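Local coordinates for erythromycin dehydratase (Saccharopolyspora erythraea, PDB 3EL6), which probably removes water from a beta-hydroxyacyl chain bound to an acyl carrier protein during erythromycin polyketide assembly, using a double hotdog fold, at residues S126-I131 / L155-A160; Q198-A203 / A212-A217. All blocks are in the same frame, centred on the assembly; numbering follows the deposited sequence.

Contact 1: residues S126-I131 / L155-A160; sequences SGRRTI and LAQGVA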
loop_
_atom_site.group_PDB
_atom_site.type_symbol
_atom_site.label_atom_id
_atom_site.label_comp_id
_atom_site.label_asym_id
_atom_site.label_seq_id
_atom_site.Cartn_x
_atom_site.Cartn_y
_atom_site.Cartn_z
ATOM N N SER A 126 21.016 5.482 1.266
ATOM C CA SER A 126 21.232 6.556 0.299
ATOM C C SER A 126 19.940 7.369 -0.086
ATOM O O SER A 126 20.025 8.398 -0.791
ATOM C CB SER A 126 21.900 5.958 -0.958
ATOM O OG SER A 126 20.893 5.241 -1.685
ATOM N N GLY A 127 18.767 6.934 0.395
ATOM C CA GLY A 127 17.540 7.626 0.144
ATOM C C GLY A 127 16.816 7.102 -1.128
ATOM O O GLY A 127 15.738 7.582 -1.416
ATOM N N ARG A 128 17.399 6.116 -1.824
ATOM C CA ARG A 128 16.773 5.499 -3.005
ATOM C C ARG A 128 15.687 4.511 -2.576
ATOM O O ARG A 128 15.710 4.001 -1.425
ATOM C CB ARG A 128 17.831 4.775 -3.863
ATOM C CG ARG A 128 18.820 5.810 -4.459
ATOM C CD ARG A 128 19.860 5.113 -5.257
ATOM N NE ARG A 128 20.542 4.215 -4.360
ATOM C CZ ARG A 128 21.756 3.738 -4.569
ATOM N NH1 ARG A 128 22.413 4.092 -5.683
ATOM N NH2 ARG A 128 22.309 2.917 -3.662
ATOM N N ARG A 129 14.732 4.250 -3.478
ATOM C CA ARG A 129 13.710 3.268 -3.176
ATOM C C ARG A 129 13.547 2.265 -4.314
ATOM O O ARG A 129 13.750 2.609 -5.496
ATOM C CB ARG A 129 12.349 3.940 -2.944
ATOM C CG ARG A 129 12.309 5.018 -1.877
ATOM C CD ARG A 129 10.905 5.665 -1.783
ATOM N NE ARG A 129 10.890 6.757 -0.833
ATOM C CZ ARG A 129 10.538 6.611 0.450
ATOM N NH1 ARG A 129 10.129 5.424 0.938
ATOM N NH2 ARG A 129 10.582 7.644 1.267
ATOM N N THR A 130 13.154 1.034 -3.971
ATOM C CA THR A 130 12.798 0.049 -4.973
ATOM C C THR A 130 11.393 0.271 -5.475
ATOM O O THR A 130 10.463 0.588 -4.706
ATOM C CB THR A 130 12.974 -1.391 -4.413
ATOM O OG1 THR A 130 14.361 -1.600 -4.111
ATOM C CG2 THR A 130 12.483 -2.410 -5.452
ATOM N N ILE A 131 11.193 0.075 -6.773
ATOM C CA ILE A 131 9.842 0.088 -7.286
ATOM C C ILE A 131 9.605 -1.262 -8.021
ATOM O O ILE A 131 10.453 -1.755 -8.763
ATOM C CB ILE A 131 9.615 1.300 -8.283
ATOM C CG1 ILE A 131 8.206 1.263 -8.887
ATOM C CG2 ILE A 131 10.725 1.281 -9.343
ATOM C CD1 ILE A 131 7.753 2.615 -9.474
ATOM N N LEU A 155 14.217 4.109 -7.777
ATOM C CA LEU A 155 13.907 5.513 -7.930
ATOM C C LEU A 155 14.960 6.268 -7.155
ATOM O O LEU A 155 15.368 5.837 -6.032
ATOM C CB LEU A 155 12.535 5.856 -7.279
ATOM C CG LEU A 155 11.355 5.102 -8.009
ATOM C CD1 LEU A 155 10.116 5.432 -7.176
ATOM C CD2 LEU A 155 11.268 5.687 -9.465
ATOM N N ALA A 156 15.377 7.408 -7.677
ATOM C CA ALA A 156 16.424 8.191 -6.972
ATOM C C ALA A 156 16.158 9.669 -7.133
ATOM O O ALA A 156 15.204 10.107 -7.780
ATOM C CB ALA A 156 17.772 7.892 -7.576
ATOM N N GLN A 157 17.103 10.457 -6.634
ATOM C CA GLN A 157 16.935 11.902 -6.550
ATOM C C GLN A 157 17.162 12.631 -7.912
ATOM O O GLN A 157 17.951 12.188 -8.730
ATOM C CB GLN A 157 17.964 12.474 -5.541
ATOM C CG GLN A 157 17.778 11.831 -4.108
ATOM C CD GLN A 157 18.507 10.545 -3.824
ATOM O OE1 GLN A 157 19.090 9.892 -4.699
ATOM N NE2 GLN A 157 18.498 10.151 -2.522
ATOM N N GLY A 158 16.470 13.751 -8.056
ATOM C CA GLY A 158 16.476 14.578 -9.257
ATOM C C GLY A 158 17.858 15.177 -9.464
ATOM O O GLY A 158 18.653 15.393 -8.481
ATOM N N VAL A 159 18.183 15.390 -10.731
ATOM C CA VAL A 159 19.448 16.001 -11.087
ATOM C C VAL A 159 19.197 17.187 -12.008
ATOM O O VAL A 159 18.139 17.280 -12.642
ATOM C CB VAL A 159 20.414 15.028 -11.754
ATOM C CG1 VAL A 159 20.759 13.836 -10.834
ATOM C CG2 VAL A 159 19.841 14.511 -13.061
ATOM N N ALA A 160 20.152 18.121 -12.062
ATOM C CA ALA A 160 19.921 19.347 -12.796
ATOM C C ALA A 160 19.924 19.107 -14.328
ATOM O O ALA A 160 20.619 18.242 -14.814
ATOM C CB ALA A 160 21.025 20.364 -12.461
#

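Contact 2: residues Q198-A203 / A212-A217; sequences QALRAA and AEVSIA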
loop_
_atom_site.group_PDB
_atom_site.type_symbol
_atom_site.label_atom_id
_atom_site.label_comp_id
_atom_site.label_asym_id
_atom_site.label_seq_id
_atom_site.Cartn_x
_atom_site.Cartn_y
_atom_site.Cartn_z
ATOM N N GLN A 198 3.907 5.346 -35.436
ATOM C CA GLN A 198 4.807 5.706 -36.531
ATOM C C GLN A 198 5.252 7.142 -36.317
ATOM O O GLN A 198 5.019 8.042 -37.144
ATOM C CB GLN A 198 4.062 5.486 -37.851
ATOM C CG GLN A 198 3.748 4.039 -38.030
ATOM C CD GLN A 198 3.008 3.750 -39.309
ATOM O OE1 GLN A 198 2.887 4.641 -40.158
ATOM N NE2 GLN A 198 2.478 2.535 -39.442
ATOM N N ALA A 199 5.978 7.383 -35.224
ATOM C CA ALA A 199 6.198 8.736 -34.751
ATOM C C ALA A 199 7.600 9.269 -35.082
ATOM O O ALA A 199 7.916 10.380 -34.703
ATOM C CB ALA A 199 5.969 8.822 -33.203
ATOM N N LEU A 200 8.428 8.471 -35.747
ATOM C CA LEU A 200 9.716 9.002 -36.284
ATOM C C LEU A 200 9.385 9.880 -37.500
ATOM O O LEU A 200 8.889 9.353 -38.490
ATOM C CB LEU A 200 10.617 7.835 -36.680
ATOM C CG LEU A 200 11.130 6.986 -35.522
ATOM C CD1 LEU A 200 11.889 5.749 -36.112
ATOM C CD2 LEU A 200 12.110 7.756 -34.649
ATOM N N ARG A 201 9.504 11.191 -37.375
ATOM C CA ARG A 201 9.039 12.119 -38.437
ATOM C C ARG A 201 10.224 12.481 -39.394
ATOM O O ARG A 201 10.028 12.773 -40.599
ATOM C CB ARG A 201 8.467 13.388 -37.840
ATOM C CG ARG A 201 7.267 13.185 -36.882
ATOM C CD ARG A 201 6.007 12.545 -37.575
ATOM N NE ARG A 201 5.111 12.068 -36.498
ATOM C CZ ARG A 201 4.091 11.240 -36.651
ATOM N NH1 ARG A 201 3.680 10.911 -37.878
ATOM N NH2 ARG A 201 3.442 10.788 -35.576
ATOM N N ALA A 202 11.440 12.506 -38.847
ATOM C CA ALA A 202 12.651 12.793 -39.668
ATOM C C ALA A 202 13.869 12.244 -38.939
ATOM O O ALA A 202 13.827 12.122 -37.702
ATOM C CB ALA A 202 12.793 14.321 -39.843
ATOM N N ALA A 203 14.918 11.832 -39.659
ATOM C CA ALA A 203 16.089 11.332 -38.963
ATOM C C ALA A 203 17.348 11.601 -39.806
ATOM O O ALA A 203 17.275 11.714 -41.055
ATOM C CB ALA A 203 15.976 9.832 -38.723
ATOM N N ALA A 212 16.834 12.583 -34.405
ATOM C CA ALA A 212 15.486 12.303 -34.998
ATOM C C ALA A 212 14.516 13.351 -34.480
ATOM O O ALA A 212 14.703 13.873 -33.402
ATOM C CB ALA A 212 15.007 10.882 -34.637
ATOM N N GLU A 213 13.470 13.677 -35.259
ATOM C CA GLU A 213 12.362 14.476 -34.782
ATOM C C GLU A 213 11.263 13.445 -34.540
ATOM O O GLU A 213 10.980 12.630 -35.417
ATOM C CB GLU A 213 11.914 15.442 -35.885
ATOM C CG GLU A 213 12.899 16.643 -36.011
ATOM C CD GLU A 213 12.578 17.558 -37.172
ATOM O OE1 GLU A 213 11.583 17.298 -37.926
ATOM O OE2 GLU A 213 13.351 18.536 -37.329
ATOM N N VAL A 214 10.629 13.511 -33.365
ATOM C CA VAL A 214 9.675 12.481 -32.971
ATOM C C VAL A 214 8.482 13.247 -32.393
ATOM O O VAL A 214 8.662 14.129 -31.588
ATOM C CB VAL A 214 10.291 11.571 -31.921
ATOM C CG1 VAL A 214 9.239 10.607 -31.490
ATOM C CG2 VAL A 214 11.509 10.807 -32.486
ATOM N N SER A 215 7.248 12.929 -32.797
ATOM C CA SER A 215 6.090 13.678 -32.291
ATOM C C SER A 215 4.826 12.825 -32.490
ATOM O O SER A 215 4.796 11.936 -33.340
ATOM C CB SER A 215 5.868 15.042 -32.976
ATOM O OG SER A 215 5.676 14.844 -34.394
ATOM N N ILE A 216 3.842 13.078 -31.632
ATOM C CA ILE A 216 2.566 12.428 -31.691
ATOM C C ILE A 216 1.532 13.535 -31.582
ATOM O O ILE A 216 1.836 14.683 -31.283
ATOM C CB ILE A 216 2.381 11.413 -30.515
ATOM C CG1 ILE A 216 2.509 12.129 -29.163
ATOM C CG2 ILE A 216 3.389 10.260 -30.662
ATOM C CD1 ILE A 216 2.016 11.230 -27.995
ATOM N N ALA A 217 0.266 13.217 -31.824
ATOM C CA ALA A 217 -0.739 14.212 -31.567
ATOM C C ALA A 217 -1.098 14.307 -30.058
ATOM O O ALA A 217 -1.379 13.299 -29.422
ATOM C CB ALA A 217 -1.985 13.918 -32.390
#

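Contact 1: residues S126-I131 / L155-A160
Backbone bonds between Arg-129 and Leu-155 open the pairing of 126-131 with 155-160. The two residues form an antiparallel hydrogen-bonded pair, each giving its N-H to the other's carbonyl: Leu-155 N lies 2.8 Å from Arg-129 O and Arg-129 N 3.1 Å from Leu-155 O. Leu-155 O also receives a CA-H...O contact from Arg-128, whose CA is 3.4 Å away.

A side-chain amide extends the polar grip beyond the strand. Gln-157 bends at its second torsion (chi2 87°), which turns its amide back to the loop at 126-127. There NE2 donates to Ser-126 O over 2.9 Å, reaching a lone pair in the carbonyl plane, with the acceptor close to the amide's own plane. At the positive phi of Gly-127 (92°) a side chain would be jammed against the preceding carbonyl, so the turn calls for glycine, and Gln-157 NE2 lies against it, 3.8 Å from Gly-127 C.

These residues are the open end of a beta hairpin, strands 129-137 and 148-156, within the N-terminal part of the double hotdog fold. In a hotdog the sheet wraps round a central helix, and the apolar contacts follow that plan: the CG2 branch of Ile-131 packs against Leu-155 CG at 4.1 Å, the side chains meeting at a slant, while Ala-86 and Ala-89 of helix 79-93 touch Ile-131 and Val-93 touches Leu-155.

The aliphatic part of Arg-128 adds to this, its CG 3.9 Å from Ala-156 CB. Arg-129, by contrast, carries its guanidinium away from 155-160, and its NH1 bonds to the carbonyls of His-49 and Gly-121.

Contact 2: residues Q198-A203 / A212-A217
Two residues, Arg-201 and Ala-202, stand against the single Glu-213, making a classic beta bulge in the antiparallel hairpin of strands 200-206 and 209-215, part of the second hotdog of this double hotdog protein. Arg-201 N gives its hydrogen to Glu-213 O at 2.8 Å. Ala-202 N reaches the same Glu-213 O only weakly, at 3.5 Å. Within the bulge, Glu-213 N returns a bond to Ala-202 O; beyond it Ala-203 pairs with Ala-212.

The bulge residue Arg-201 has a side chain that runs back along the partner strand. Its CB sits 3.6 Å from Glu-213 O. The chain then bends (chi2 -62°), bringing CG to 3.4 Å from Ser-215 OG, with CD also beside that hydroxyl. At the end, NE and NH2 close side-on upon one atom, Ser-215 O. Both nitrogens approach from the same face of the carbonyl plane, NE well above it and NH2 less tilted, while the oxygen lies in the plane of the guanidinium. Two bonds to one acceptor limit rotation of this planar group, and the carbonyl oxygen of Gln-198 sits over the rim of one face.

The face carrying Leu-200, Val-214, Ala-203 and Ala-212 is apolar. Leu-200 and Val-214, a non-hydrogen-bonded pair, run alongside each other, with Leu-200 CD2 3.8 Å from Val-214 CG2. Helix 227-235 packs here, Ala-232 and Leu-229 touching Val-214 and Gln-235 touching Leu-200. Ala-199 extends the apolar side, its CB 3.9 Å from Ile-216 CG2. On the Ala-202 side, Glu-213 extends its chain beyond CG: OE2 accepts from Trp-169 NE1, while OE1 rests 3.7 Å from Ala-202 CB.

In the fold
The two contacts illustrate how a double hotdog protein uses the same device twice. Each joins neighbouring antiparallel strands of a hairpin, and each sets its apolar side against a helix: 79-93 for contact 1 and 227-235 for contact 2. They follow one another along the chain and lie on opposite sides of its centre, their centres about 17 Å and 16 Å from the centre of the chain and about 30 Å from each other. Their nearest atoms remain about 20 Å apart, so the two do not touch. In this family the active site is generally formed between the two hotdogs.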